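Local coordinates for protein alpha-Amylase (Thermotoga maritima, PDB 2B5D) that belongs, as a protein named alpha-amylase, to glycoside hydrolase family 57, pairing a curled, mostly parallel beta-sheet ringed by helices with a helical C-terminal region, at residues S66-Q71 with S119-I124; E90-E95 with F267-E272; D255-E260 with V316-R321; N416-R421 with R480-I485. One frame throughout, in Å; residues are numbered along the deposited sequence.

Contact 1: residues S66-Q71 with S119-I124; sequences SSRDLQ and SYDGNI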
# COMPACT_ATOMS: atom_id res chain seq x y z
N SER A 66 2.88 7.70 -34.65
CA SER A 66 3.35 7.05 -35.86
C SER A 66 3.38 5.53 -35.72
O SER A 66 3.39 4.83 -36.74
CB SER A 66 4.73 7.57 -36.23
OG SER A 66 5.70 7.07 -35.34
N SER A 67 3.43 5.02 -34.49
CA SER A 67 3.47 3.57 -34.26
C SER A 67 2.22 2.87 -34.76
O SER A 67 1.14 3.04 -34.18
CB SER A 67 3.61 3.25 -32.77
OG SER A 67 3.12 1.93 -32.52
N ARG A 68 2.35 2.07 -35.82
CA ARG A 68 1.13 1.53 -36.46
C ARG A 68 0.41 0.38 -35.73
O ARG A 68 -0.62 -0.09 -36.19
CB ARG A 68 1.28 1.29 -37.98
CG ARG A 68 2.35 0.31 -38.43
CD ARG A 68 2.00 -0.25 -39.84
NE ARG A 68 1.05 0.62 -40.58
CZ ARG A 68 1.39 1.70 -41.30
NH1 ARG A 68 2.66 2.08 -41.40
NH2 ARG A 68 0.43 2.41 -41.91
N ASP A 69 0.93 -0.01 -34.58
CA ASP A 69 0.18 -0.87 -33.65
C ASP A 69 -0.76 -0.06 -32.75
O ASP A 69 -1.86 -0.53 -32.42
CB ASP A 69 1.14 -1.74 -32.84
CG ASP A 69 2.17 -2.43 -33.74
OD1 ASP A 69 2.06 -3.66 -33.94
OD2 ASP A 69 3.07 -1.72 -34.27
N LEU A 70 -0.34 1.15 -32.36
CA LEU A 70 -1.20 2.09 -31.63
C LEU A 70 -2.35 2.59 -32.51
O LEU A 70 -3.48 2.73 -32.05
CB LEU A 70 -0.40 3.26 -31.04
CG LEU A 70 0.07 3.29 -29.57
CD1 LEU A 70 -0.20 2.03 -28.72
CD2 LEU A 70 1.56 3.70 -29.46
N GLN A 71 -2.07 2.83 -33.78
CA GLN A 71 -3.10 3.26 -34.71
C GLN A 71 -4.21 2.20 -34.87
O GLN A 71 -5.40 2.53 -34.91
CB GLN A 71 -2.49 3.60 -36.07
CG GLN A 71 -1.26 4.50 -36.00
CD GLN A 71 -0.59 4.71 -37.35
OE1 GLN A 71 0.27 5.59 -37.50
NE2 GLN A 71 -0.96 3.90 -38.34
N SER A 119 -8.93 9.15 -43.15
CA SER A 119 -8.40 10.09 -44.16
C SER A 119 -6.87 10.14 -44.25
O SER A 119 -6.33 10.45 -45.31
CB SER A 119 -8.86 11.52 -43.87
OG SER A 119 -10.23 11.56 -43.55
N TYR A 120 -6.20 9.86 -43.13
CA TYR A 120 -4.76 10.01 -43.02
C TYR A 120 -4.07 8.66 -42.85
O TYR A 120 -2.93 8.60 -42.35
CB TYR A 120 -4.42 10.90 -41.83
CG TYR A 120 -4.73 12.36 -42.05
CD1 TYR A 120 -5.76 12.98 -41.34
CD2 TYR A 120 -4.01 13.11 -42.96
CE1 TYR A 120 -6.04 14.33 -41.54
CE2 TYR A 120 -4.29 14.45 -43.17
CZ TYR A 120 -5.31 15.05 -42.46
OH TYR A 120 -5.58 16.39 -42.66
N ASP A 121 -4.77 7.60 -43.27
CA ASP A 121 -4.33 6.21 -43.08
C ASP A 121 -3.87 6.00 -41.64
O ASP A 121 -2.93 5.22 -41.38
CB ASP A 121 -3.22 5.81 -44.08
CG ASP A 121 -3.09 4.28 -44.23
OD1 ASP A 121 -1.94 3.76 -44.29
OD2 ASP A 121 -4.15 3.60 -44.29
N GLY A 122 -4.52 6.72 -40.73
CA GLY A 122 -4.23 6.62 -39.31
C GLY A 122 -2.92 7.22 -38.82
O GLY A 122 -2.52 6.95 -37.68
N ASN A 123 -2.23 7.99 -39.66
CA ASN A 123 -1.14 8.82 -39.15
C ASN A 123 -1.49 10.29 -39.27
O ASN A 123 -1.45 10.88 -40.36
CB ASN A 123 0.25 8.52 -39.74
CG ASN A 123 1.40 9.11 -38.86
OD1 ASN A 123 2.58 8.84 -39.08
ND2 ASN A 123 1.04 9.89 -37.83
N ILE A 124 -1.83 10.86 -38.12
CA ILE A 124 -2.40 12.18 -38.06
C ILE A 124 -1.29 13.24 -38.06
O ILE A 124 -1.57 14.41 -38.22
CB ILE A 124 -3.37 12.32 -36.85
CG1 ILE A 124 -2.62 12.16 -35.53
CG2 ILE A 124 -4.54 11.31 -36.98
CD1 ILE A 124 -3.44 12.47 -34.31
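Charge attraction joins Arg68 to Asp121 at the exposed margin of this contact. The bridge is long, with Arg68 NH2 3.6 Å from Asp121 OD1. The oxygen lies at the guanidinium edge, near its plane, but the two flat groups are turned 41° apart. A nearly eclipsed bend at chi3 (20°) swings the arginine head round to the carboxylate, so a long, flexible side chain suits a partner at this range.

Asp121 and Gly122 are the central residues of a type I' beta turn running from Tyr120 to Asn123, closed by Asn123 N giving a hydrogen bond to Tyr120 O at 2.8 Å. The same residues finish helix 97-119 through a Schellman motif, with Asp121 at C-prime and Gly122 N reaching back to Phe117 O. Both take positive phi, easily adopted by glycine.

Closer packing surrounds the turn. Gly122 has no side chain, and Gln71 comes down onto its backbone, its CG 3.2 Å from Gly122 O. Gln71, extended beyond CG, fills the buried middle and also packs on Phe117. At the other end of the turn, Asn123 lies against Ser66, where Asn123 CG is 4.1 Å from Ser66 CA. The serine hydroxyl is engaged within its own helix end, bonded to Met62 O, leaving the small backbone-side surface of Ser66 to meet the asparagine.

Contact 2: residues E90-E95 with F267-E272; sequences ERTKKE and FDREME
Arg91 and Arg269 slide past each other in opposite directions, their guanidinium planes 32° apart. Arg269 NE sits 3.5 Å above the centre of the Arg91 guanidinium plane, while Arg91 CG lies over a face of the Arg269 group, offset toward its rim and 3.4 Å from Arg269 NH1. Arginine suits such an overlap because its flat head presents its N-H donors round the rim.

The packed part centres on Arg269. Glu95, extended beyond CG, approaches from the opposite direction, and Arg269 NH2 gives Glu95 OE2 a nearly straight bond (173°, 2.9 Å) on the syn side. A second, weak bond from the same nitrogen goes to Glu95 OE1. Thr92 CG2 touches the guanidinium edge, 4.0 Å from Arg269 NH1, and that nitrogen has a salt bridge to Glu88. Two carboxylates round one arginine probably offset the repulsion from Arg91.

Toward solvent the contact is looser. Glu270 passes beside Arg91 with its CG 3.9 Å from Arg91 NH2, and its OE1 lies well out of the guanidinium plane, so charge attraction alone operates there.

Thr92 and Arg269 also rest on helix 97-119, through Lys99. The contact thus joins the end of helix 68-91 and the turn that follows, beside helix 97-119, to the linker between the short helices 265-268 and 271-274.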
# COMPACT_ATOMS: atom_id res chain seq x y z
N GLU A 90 -30.30 4.73 -28.32
CA GLU A 90 -31.55 4.02 -28.01
C GLU A 90 -31.94 4.08 -26.53
O GLU A 90 -33.05 4.48 -26.20
CB GLU A 90 -31.55 2.56 -28.51
CG GLU A 90 -32.31 2.33 -29.83
CD GLU A 90 -33.82 2.08 -29.64
OE1 GLU A 90 -34.38 1.27 -30.42
OE2 GLU A 90 -34.44 2.68 -28.73
N ARG A 91 -31.01 3.70 -25.64
CA ARG A 91 -31.23 3.75 -24.19
C ARG A 91 -31.63 5.14 -23.68
O ARG A 91 -32.26 5.25 -22.63
CB ARG A 91 -29.99 3.20 -23.45
CG ARG A 91 -29.94 3.40 -21.91
CD ARG A 91 -30.52 2.22 -21.10
NE ARG A 91 -29.60 1.74 -20.04
CZ ARG A 91 -29.62 2.11 -18.75
NH1 ARG A 91 -30.52 2.99 -18.31
NH2 ARG A 91 -28.74 1.59 -17.89
N THR A 92 -31.26 6.19 -24.42
CA THR A 92 -31.57 7.57 -23.99
C THR A 92 -32.94 8.08 -24.45
O THR A 92 -33.48 9.03 -23.86
CB THR A 92 -30.49 8.60 -24.41
OG1 THR A 92 -30.26 8.52 -25.82
CG2 THR A 92 -29.19 8.37 -23.63
N LYS A 93 -33.47 7.44 -25.50
CA LYS A 93 -34.72 7.84 -26.16
C LYS A 93 -35.88 8.22 -25.22
O LYS A 93 -36.62 9.16 -25.50
CB LYS A 93 -35.16 6.73 -27.11
CG LYS A 93 -35.92 7.20 -28.34
CD LYS A 93 -36.01 6.08 -29.39
CE LYS A 93 -34.65 5.70 -29.98
NZ LYS A 93 -34.03 6.79 -30.82
N LYS A 94 -36.03 7.49 -24.11
CA LYS A 94 -37.11 7.80 -23.17
C LYS A 94 -36.65 8.58 -21.92
O LYS A 94 -37.46 8.88 -21.02
CB LYS A 94 -37.90 6.53 -22.81
CG LYS A 94 -39.44 6.75 -22.74
CD LYS A 94 -40.21 5.48 -22.30
CE LYS A 94 -40.49 4.51 -23.49
NZ LYS A 94 -40.62 3.08 -23.02
N GLU A 95 -35.36 8.93 -21.88
CA GLU A 95 -34.77 9.76 -20.80
C GLU A 95 -34.85 11.21 -21.23
O GLU A 95 -35.44 11.51 -22.28
CB GLU A 95 -33.31 9.37 -20.57
CG GLU A 95 -33.07 7.88 -20.66
CD GLU A 95 -31.70 7.49 -20.14
OE1 GLU A 95 -31.61 7.01 -18.99
OE2 GLU A 95 -30.71 7.66 -20.88
N PHE A 267 -19.58 5.56 -14.85
CA PHE A 267 -19.74 5.61 -13.40
C PHE A 267 -21.22 5.56 -13.02
O PHE A 267 -21.58 5.22 -11.88
CB PHE A 267 -19.08 6.86 -12.83
CG PHE A 267 -17.57 6.87 -12.94
CD1 PHE A 267 -16.93 7.32 -14.10
CD2 PHE A 267 -16.78 6.42 -11.88
CE1 PHE A 267 -15.55 7.32 -14.19
CE2 PHE A 267 -15.38 6.42 -11.97
CZ PHE A 267 -14.76 6.88 -13.13
N ASP A 268 -22.07 5.89 -13.99
CA ASP A 268 -23.51 6.06 -13.78
C ASP A 268 -24.34 4.91 -14.33
O ASP A 268 -25.25 4.43 -13.66
CB ASP A 268 -23.99 7.36 -14.40
CG ASP A 268 -23.37 8.58 -13.76
OD1 ASP A 268 -23.44 9.67 -14.38
OD2 ASP A 268 -22.80 8.45 -12.65
N ARG A 269 -24.04 4.49 -15.55
CA ARG A 269 -24.81 3.43 -16.18
C ARG A 269 -24.65 2.12 -15.39
O ARG A 269 -23.61 1.87 -14.77
CB ARG A 269 -24.39 3.25 -17.64
CG ARG A 269 -25.51 2.94 -18.58
CD ARG A 269 -25.92 4.14 -19.42
NE ARG A 269 -27.20 4.71 -19.00
CZ ARG A 269 -28.00 5.46 -19.76
NH1 ARG A 269 -27.68 5.77 -21.02
NH2 ARG A 269 -29.14 5.90 -19.26
N GLU A 270 -25.70 1.29 -15.41
CA GLU A 270 -25.71 0.01 -14.69
C GLU A 270 -24.62 -0.93 -15.19
O GLU A 270 -24.35 -1.00 -16.39
CB GLU A 270 -27.08 -0.66 -14.76
CG GLU A 270 -28.22 0.23 -14.27
CD GLU A 270 -29.45 -0.58 -13.88
OE1 GLU A 270 -30.54 -0.35 -14.46
OE2 GLU A 270 -29.32 -1.45 -12.99
N MET A 271 -24.02 -1.65 -14.24
CA MET A 271 -22.85 -2.50 -14.46
C MET A 271 -22.96 -3.52 -15.62
O MET A 271 -21.99 -3.71 -16.37
CB MET A 271 -22.48 -3.22 -13.16
CG MET A 271 -21.27 -4.16 -13.27
SD MET A 271 -19.82 -3.34 -13.97
CE MET A 271 -19.30 -2.33 -12.57
N GLU A 272 -24.12 -4.17 -15.75
CA GLU A 272 -24.30 -5.17 -16.80
C GLU A 272 -24.37 -4.52 -18.17
O GLU A 272 -23.89 -5.08 -19.16
CB GLU A 272 -25.54 -6.05 -16.55
CG GLU A 272 -25.32 -7.50 -17.04
CD GLU A 272 -26.59 -8.35 -17.00
OE1 GLU A 272 -27.70 -7.77 -17.02
OE2 GLU A 272 -26.46 -9.59 -16.94

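Contact 3: residues D255-E260 with V316-R321; sequences DPRYRE and VEEHAR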
# COMPACT_ATOMS: atom_id res chain seq x y z
N ASP A 255 -17.14 27.97 -16.13
CA ASP A 255 -18.51 28.43 -16.38
C ASP A 255 -19.54 27.31 -16.23
O ASP A 255 -19.38 26.22 -16.80
CB ASP A 255 -18.60 29.04 -17.78
CG ASP A 255 -19.91 29.78 -18.02
OD1 ASP A 255 -20.93 29.10 -18.25
OD2 ASP A 255 -19.91 31.05 -18.01
N PRO A 256 -20.64 27.58 -15.48
CA PRO A 256 -21.68 26.57 -15.27
C PRO A 256 -22.31 25.97 -16.53
O PRO A 256 -22.88 24.88 -16.44
CB PRO A 256 -22.72 27.27 -14.38
CG PRO A 256 -22.37 28.71 -14.37
CD PRO A 256 -20.92 28.84 -14.76
N ARG A 257 -22.18 26.61 -17.68
CA ARG A 257 -22.79 26.09 -18.96
C ARG A 257 -21.90 25.08 -19.67
O ARG A 257 -22.28 24.52 -20.71
CB ARG A 257 -23.06 27.23 -19.97
CG ARG A 257 -24.14 28.24 -19.54
CD ARG A 257 -24.07 29.46 -20.44
NE ARG A 257 -23.01 30.37 -20.02
CZ ARG A 257 -22.77 31.57 -20.55
NH1 ARG A 257 -21.76 32.30 -20.08
NH2 ARG A 257 -23.54 32.03 -21.54
N TYR A 258 -20.70 24.90 -19.14
CA TYR A 258 -19.73 24.05 -19.80
C TYR A 258 -19.84 22.60 -19.32
O TYR A 258 -20.27 22.33 -18.20
CB TYR A 258 -18.30 24.59 -19.62
CG TYR A 258 -17.94 25.78 -20.51
CD1 TYR A 258 -17.21 26.84 -19.99
CD2 TYR A 258 -18.31 25.83 -21.85
CE1 TYR A 258 -16.87 27.92 -20.77
CE2 TYR A 258 -17.97 26.91 -22.65
CZ TYR A 258 -17.25 27.94 -22.12
OH TYR A 258 -16.89 29.03 -22.90
N ARG A 259 -19.44 21.68 -20.20
CA ARG A 259 -19.54 20.25 -19.94
C ARG A 259 -18.66 19.84 -18.76
O ARG A 259 -17.46 20.18 -18.70
CB ARG A 259 -19.19 19.51 -21.22
CG ARG A 259 -19.53 18.04 -21.28
CD ARG A 259 -18.21 17.35 -21.41
NE ARG A 259 -18.20 16.38 -22.47
CZ ARG A 259 -17.11 15.76 -22.89
NH1 ARG A 259 -17.19 14.87 -23.87
NH2 ARG A 259 -15.94 16.02 -22.33
N GLU A 260 -19.28 19.12 -17.82
CA GLU A 260 -18.63 18.60 -16.62
C GLU A 260 -17.75 17.40 -16.94
O GLU A 260 -18.20 16.45 -17.57
CB GLU A 260 -19.70 18.23 -15.60
CG GLU A 260 -19.19 17.50 -14.36
CD GLU A 260 -18.26 18.36 -13.53
OE1 GLU A 260 -17.08 17.98 -13.39
OE2 GLU A 260 -18.70 19.42 -13.03
N VAL A 316 -19.01 30.11 -25.13
CA VAL A 316 -17.72 30.28 -25.83
C VAL A 316 -17.70 31.62 -26.57
O VAL A 316 -16.66 32.30 -26.60
CB VAL A 316 -17.17 29.05 -26.71
CG1 VAL A 316 -17.87 27.74 -26.43
CG2 VAL A 316 -17.13 29.33 -28.23
N GLU A 317 -18.86 31.99 -27.11
CA GLU A 317 -19.00 33.26 -27.84
C GLU A 317 -18.69 34.46 -26.93
O GLU A 317 -17.97 35.36 -27.31
CB GLU A 317 -20.39 33.35 -28.48
CG GLU A 317 -20.40 34.18 -29.75
CD GLU A 317 -19.69 33.49 -30.91
OE1 GLU A 317 -19.95 32.29 -31.14
OE2 GLU A 317 -18.87 34.14 -31.59
N GLU A 318 -19.21 34.44 -25.72
CA GLU A 318 -18.91 35.45 -24.72
C GLU A 318 -17.46 35.48 -24.26
O GLU A 318 -16.88 36.55 -24.10
CB GLU A 318 -19.71 35.19 -23.46
CG GLU A 318 -21.19 35.45 -23.58
CD GLU A 318 -21.91 35.05 -22.30
OE1 GLU A 318 -23.13 34.76 -22.38
OE2 GLU A 318 -21.23 35.05 -21.23
N HIS A 319 -16.93 34.30 -23.96
CA HIS A 319 -15.57 34.17 -23.46
C HIS A 319 -14.57 34.60 -24.52
O HIS A 319 -13.62 35.31 -24.22
CB HIS A 319 -15.30 32.73 -22.97
CG HIS A 319 -16.13 32.34 -21.79
ND1 HIS A 319 -16.67 33.27 -20.92
CD2 HIS A 319 -16.53 31.13 -21.33
CE1 HIS A 319 -17.34 32.64 -19.96
NE2 HIS A 319 -17.28 31.34 -20.20
N ALA A 320 -14.80 34.17 -25.76
CA ALA A 320 -13.90 34.50 -26.85
C ALA A 320 -13.86 36.02 -27.11
O ALA A 320 -12.83 36.57 -27.53
CB ALA A 320 -14.28 33.72 -28.09
N ARG A 321 -14.96 36.72 -26.84
CA ARG A 321 -14.99 38.17 -26.99
C ARG A 321 -14.41 38.84 -25.76
O ARG A 321 -13.84 39.91 -25.85
CB ARG A 321 -16.41 38.68 -27.27
CG ARG A 321 -16.94 38.34 -28.66
CD ARG A 321 -18.42 38.74 -28.78
NE ARG A 321 -18.78 38.99 -30.18
CZ ARG A 321 -19.18 38.06 -31.05
NH1 ARG A 321 -19.28 36.78 -30.69
NH2 ARG A 321 -19.49 38.42 -32.30
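One arginine, Arg257, holds two carboxylates at once: Glu318 of the long helix 309-338 end-on, and Asp255 of its own turn side-on. Toward Glu318 the bonds are nearly straight, Arg257 NH1 to Glu318 OE2 at 3.0 Å (179°) and Arg257 NH2 to Glu318 OE1 at 2.9 Å. Both oxygens lie close to the guanidinium plane, yet the nitrogens meet them from above the carboxylate plane, with the two flat groups turned 49° apart.

Asp255 fixes the other edge. Arg257 NE bonds to Asp255 OD1 at 3.0 Å and Arg257 NH1 to Asp255 OD2 at the same length, each on the syn side. Asp255 OD1 also accepts from Arg257 N at 2.8 Å, which makes an Asx turn within the type I turn from Asp255 to Tyr258. The aspartate can serve both backbone and side chain because its CG stands anti to the backbone N (chi1 -169°) and its short chain keeps the carboxylate near the turn.

Beside this polar network, Tyr258 and His319 lie rim to rim, though their exact spacing is doubtful because the model brings them too close. The tyrosine edge also meets Val316, its CE2 3.9 Å from Val316 CG1. Further out, Trp357 meets Tyr258 edge-to-face and Tyr252 stacks on His319.

With Arg257 NH1 shared between both acids, Asp255 probably limits the arginine's rotation as a second-shell partner, consistent with a cation preorganised for the helix that may also ease the mutual repulsion of the two carboxylates.

Contact 4: residues N416-R421 with R480-I485; sequences NDWIYR and RTKLHI
Helices 418-436 and 473-496 come nearest within these segments at Ile419 and Lys482, whose CA atoms are 7.2 Å apart. Ile419 lies on the buried side of the meeting: its CG2 methyl rests 3.9 Å from Thr481 CG2, the two side chains crossing at about a right angle. Thr481 suits this place because it offers a methyl to the neighbour while its hydroxyl turns to its own helix, weakly bonded to Ala477 O.

Trp418 supplies the broad surface. With CG anti to the backbone N (chi1 176°), the indole is carried toward helix 473-496, and its six-membered ring is wedged between two side chains one helical turn apart. Trp418 CZ3 lies 3.7 Å from Lys482 CG and 3.8 Å from Ile485 CD1, both approaching obliquely. Lys482 runs extended beyond CG, and its methylene chain passes on one side of the indole, opposite Ile485 CD1, with CE 4.0 Å from Trp418 CE3. Ile485 slides past the ring in the opposite direction, its CG2 4.1 Å from Trp418 CH2, and continues onto His422 and Met426 of helix 418-436.

The outer side of this helix pair takes part in the assembly. Trp418 NE1 gives a weak hydrogen bond to Ser281 O of the second subunit, and Leu483 packs on Tyr21 of that subunit.

All the side-chain meetings between the two segments are of carbon on carbon, so shape fit and burial of apolar surface join the helices, while the exposed Lys482 contributes methylenes and can probably keep its charged end toward water.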
# COMPACT_ATOMS: atom_id res chain seq x y z
N ASN A 416 14.20 10.25 -1.90
CA ASN A 416 13.89 9.93 -3.30
C ASN A 416 15.15 10.26 -4.12
O ASN A 416 15.14 11.11 -5.02
CB ASN A 416 12.62 10.66 -3.80
CG ASN A 416 11.35 10.32 -2.98
OD1 ASN A 416 11.26 10.65 -1.78
ND2 ASN A 416 10.36 9.68 -3.62
N ASP A 417 16.25 9.59 -3.76
CA ASP A 417 17.58 9.87 -4.30
C ASP A 417 18.42 8.60 -4.52
O ASP A 417 19.62 8.66 -4.81
CB ASP A 417 18.33 10.86 -3.39
CG ASP A 417 18.34 10.43 -1.94
OD1 ASP A 417 18.40 9.20 -1.67
OD2 ASP A 417 18.27 11.32 -1.06
N TRP A 418 17.76 7.45 -4.35
CA TRP A 418 18.23 6.20 -4.93
C TRP A 418 18.14 6.36 -6.46
O TRP A 418 19.01 5.90 -7.21
CB TRP A 418 17.34 5.02 -4.42
CG TRP A 418 17.66 3.66 -5.02
CD1 TRP A 418 18.48 2.71 -4.49
CD2 TRP A 418 17.19 3.12 -6.28
NE1 TRP A 418 18.55 1.61 -5.33
CE2 TRP A 418 17.77 1.84 -6.43
CE3 TRP A 418 16.35 3.61 -7.31
CZ2 TRP A 418 17.53 1.04 -7.56
CZ3 TRP A 418 16.11 2.80 -8.44
CH2 TRP A 418 16.70 1.53 -8.55
N ILE A 419 17.07 7.02 -6.91
CA ILE A 419 16.86 7.30 -8.31
C ILE A 419 17.98 8.20 -8.88
O ILE A 419 18.45 7.97 -9.98
CB ILE A 419 15.47 7.92 -8.57
CG1 ILE A 419 14.40 6.81 -8.52
CG2 ILE A 419 15.42 8.70 -9.90
CD1 ILE A 419 12.95 7.30 -8.66
N TYR A 420 18.39 9.20 -8.09
CA TYR A 420 19.41 10.15 -8.51
C TYR A 420 20.80 9.56 -8.64
O TYR A 420 21.43 9.74 -9.68
CB TYR A 420 19.41 11.39 -7.64
CG TYR A 420 18.26 12.29 -7.95
CD1 TYR A 420 17.80 13.23 -7.02
CD2 TYR A 420 17.60 12.18 -9.16
CE1 TYR A 420 16.71 14.07 -7.30
CE2 TYR A 420 16.50 12.99 -9.46
CZ TYR A 420 16.06 13.93 -8.53
OH TYR A 420 14.98 14.74 -8.86
N ARG A 421 21.30 8.85 -7.62
CA ARG A 421 22.62 8.24 -7.76
C ARG A 421 22.62 7.19 -8.85
O ARG A 421 23.64 6.98 -9.49
CB ARG A 421 23.24 7.73 -6.45
CG ARG A 421 22.38 6.75 -5.68
CD ARG A 421 23.20 5.62 -5.04
NE ARG A 421 22.31 4.49 -4.74
CZ ARG A 421 22.48 3.60 -3.77
NH1 ARG A 421 21.59 2.62 -3.61
NH2 ARG A 421 23.53 3.68 -2.95
N ARG A 480 7.70 3.47 -13.24
CA ARG A 480 8.30 3.73 -14.55
C ARG A 480 9.80 3.98 -14.50
O ARG A 480 10.55 3.34 -15.21
CB ARG A 480 7.65 4.90 -15.26
CG ARG A 480 6.44 4.51 -16.04
CD ARG A 480 6.76 3.38 -16.98
NE ARG A 480 7.12 3.91 -18.29
CZ ARG A 480 7.20 3.18 -19.41
NH1 ARG A 480 6.96 1.86 -19.38
NH2 ARG A 480 7.54 3.78 -20.56
N THR A 481 10.22 4.90 -13.64
CA THR A 481 11.61 5.29 -13.61
C THR A 481 12.49 4.10 -13.29
O THR A 481 13.35 3.75 -14.09
CB THR A 481 11.86 6.49 -12.65
OG1 THR A 481 11.15 7.63 -13.14
CG2 THR A 481 13.36 6.85 -12.59
N LYS A 482 12.25 3.47 -12.15
CA LYS A 482 12.94 2.24 -11.71
C LYS A 482 12.89 1.10 -12.71
O LYS A 482 13.89 0.40 -12.92
CB LYS A 482 12.39 1.79 -10.35
CG LYS A 482 12.53 2.90 -9.28
CD LYS A 482 12.08 2.42 -7.89
CE LYS A 482 12.35 3.51 -6.82
NZ LYS A 482 11.99 3.04 -5.40
N LEU A 483 11.77 0.92 -13.38
CA LEU A 483 11.72 -0.06 -14.45
C LEU A 483 12.81 0.20 -15.54
O LEU A 483 13.58 -0.69 -15.88
CB LEU A 483 10.32 -0.08 -15.04
CG LEU A 483 10.03 -0.98 -16.24
CD1 LEU A 483 10.28 -2.43 -15.85
CD2 LEU A 483 8.60 -0.78 -16.61
N HIS A 484 12.90 1.42 -16.05
CA HIS A 484 13.95 1.79 -16.99
C HIS A 484 15.35 1.79 -16.39
O HIS A 484 16.29 1.41 -17.07
CB HIS A 484 13.58 3.11 -17.68
CG HIS A 484 12.34 2.99 -18.48
ND1 HIS A 484 11.18 3.67 -18.18
CD2 HIS A 484 12.03 2.19 -19.52
CE1 HIS A 484 10.22 3.34 -19.04
NE2 HIS A 484 10.72 2.45 -19.87
N ILE A 485 15.50 2.16 -15.12
CA ILE A 485 16.79 2.04 -14.53
C ILE A 485 17.26 0.58 -14.58
O ILE A 485 18.38 0.29 -15.03
CB ILE A 485 16.81 2.58 -13.09
CG1 ILE A 485 16.77 4.11 -13.10
CG2 ILE A 485 18.09 2.13 -12.36
CD1 ILE A 485 16.42 4.73 -11.73

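Contacts 1 and 2 are tied by helix 68-91, contact 1 at its start and contact 2 at its end, with centres 32 Å apart. Their segments alternate along the chain. Those of contacts 2 and 3 alternate too, and these two come closest in space, nearest atoms about 9 Å apart, since residues 255-260 and 267-272 are separated by only a few residues. All three belong to the family 57 portion. Contact 4, within the C-terminal helices, stands on the other side of the chain's centre from contact 3, centres 43 Å apart, yet its nearest atoms come to about 11 Å from contact 1. It alone of the four is touched by another subunit.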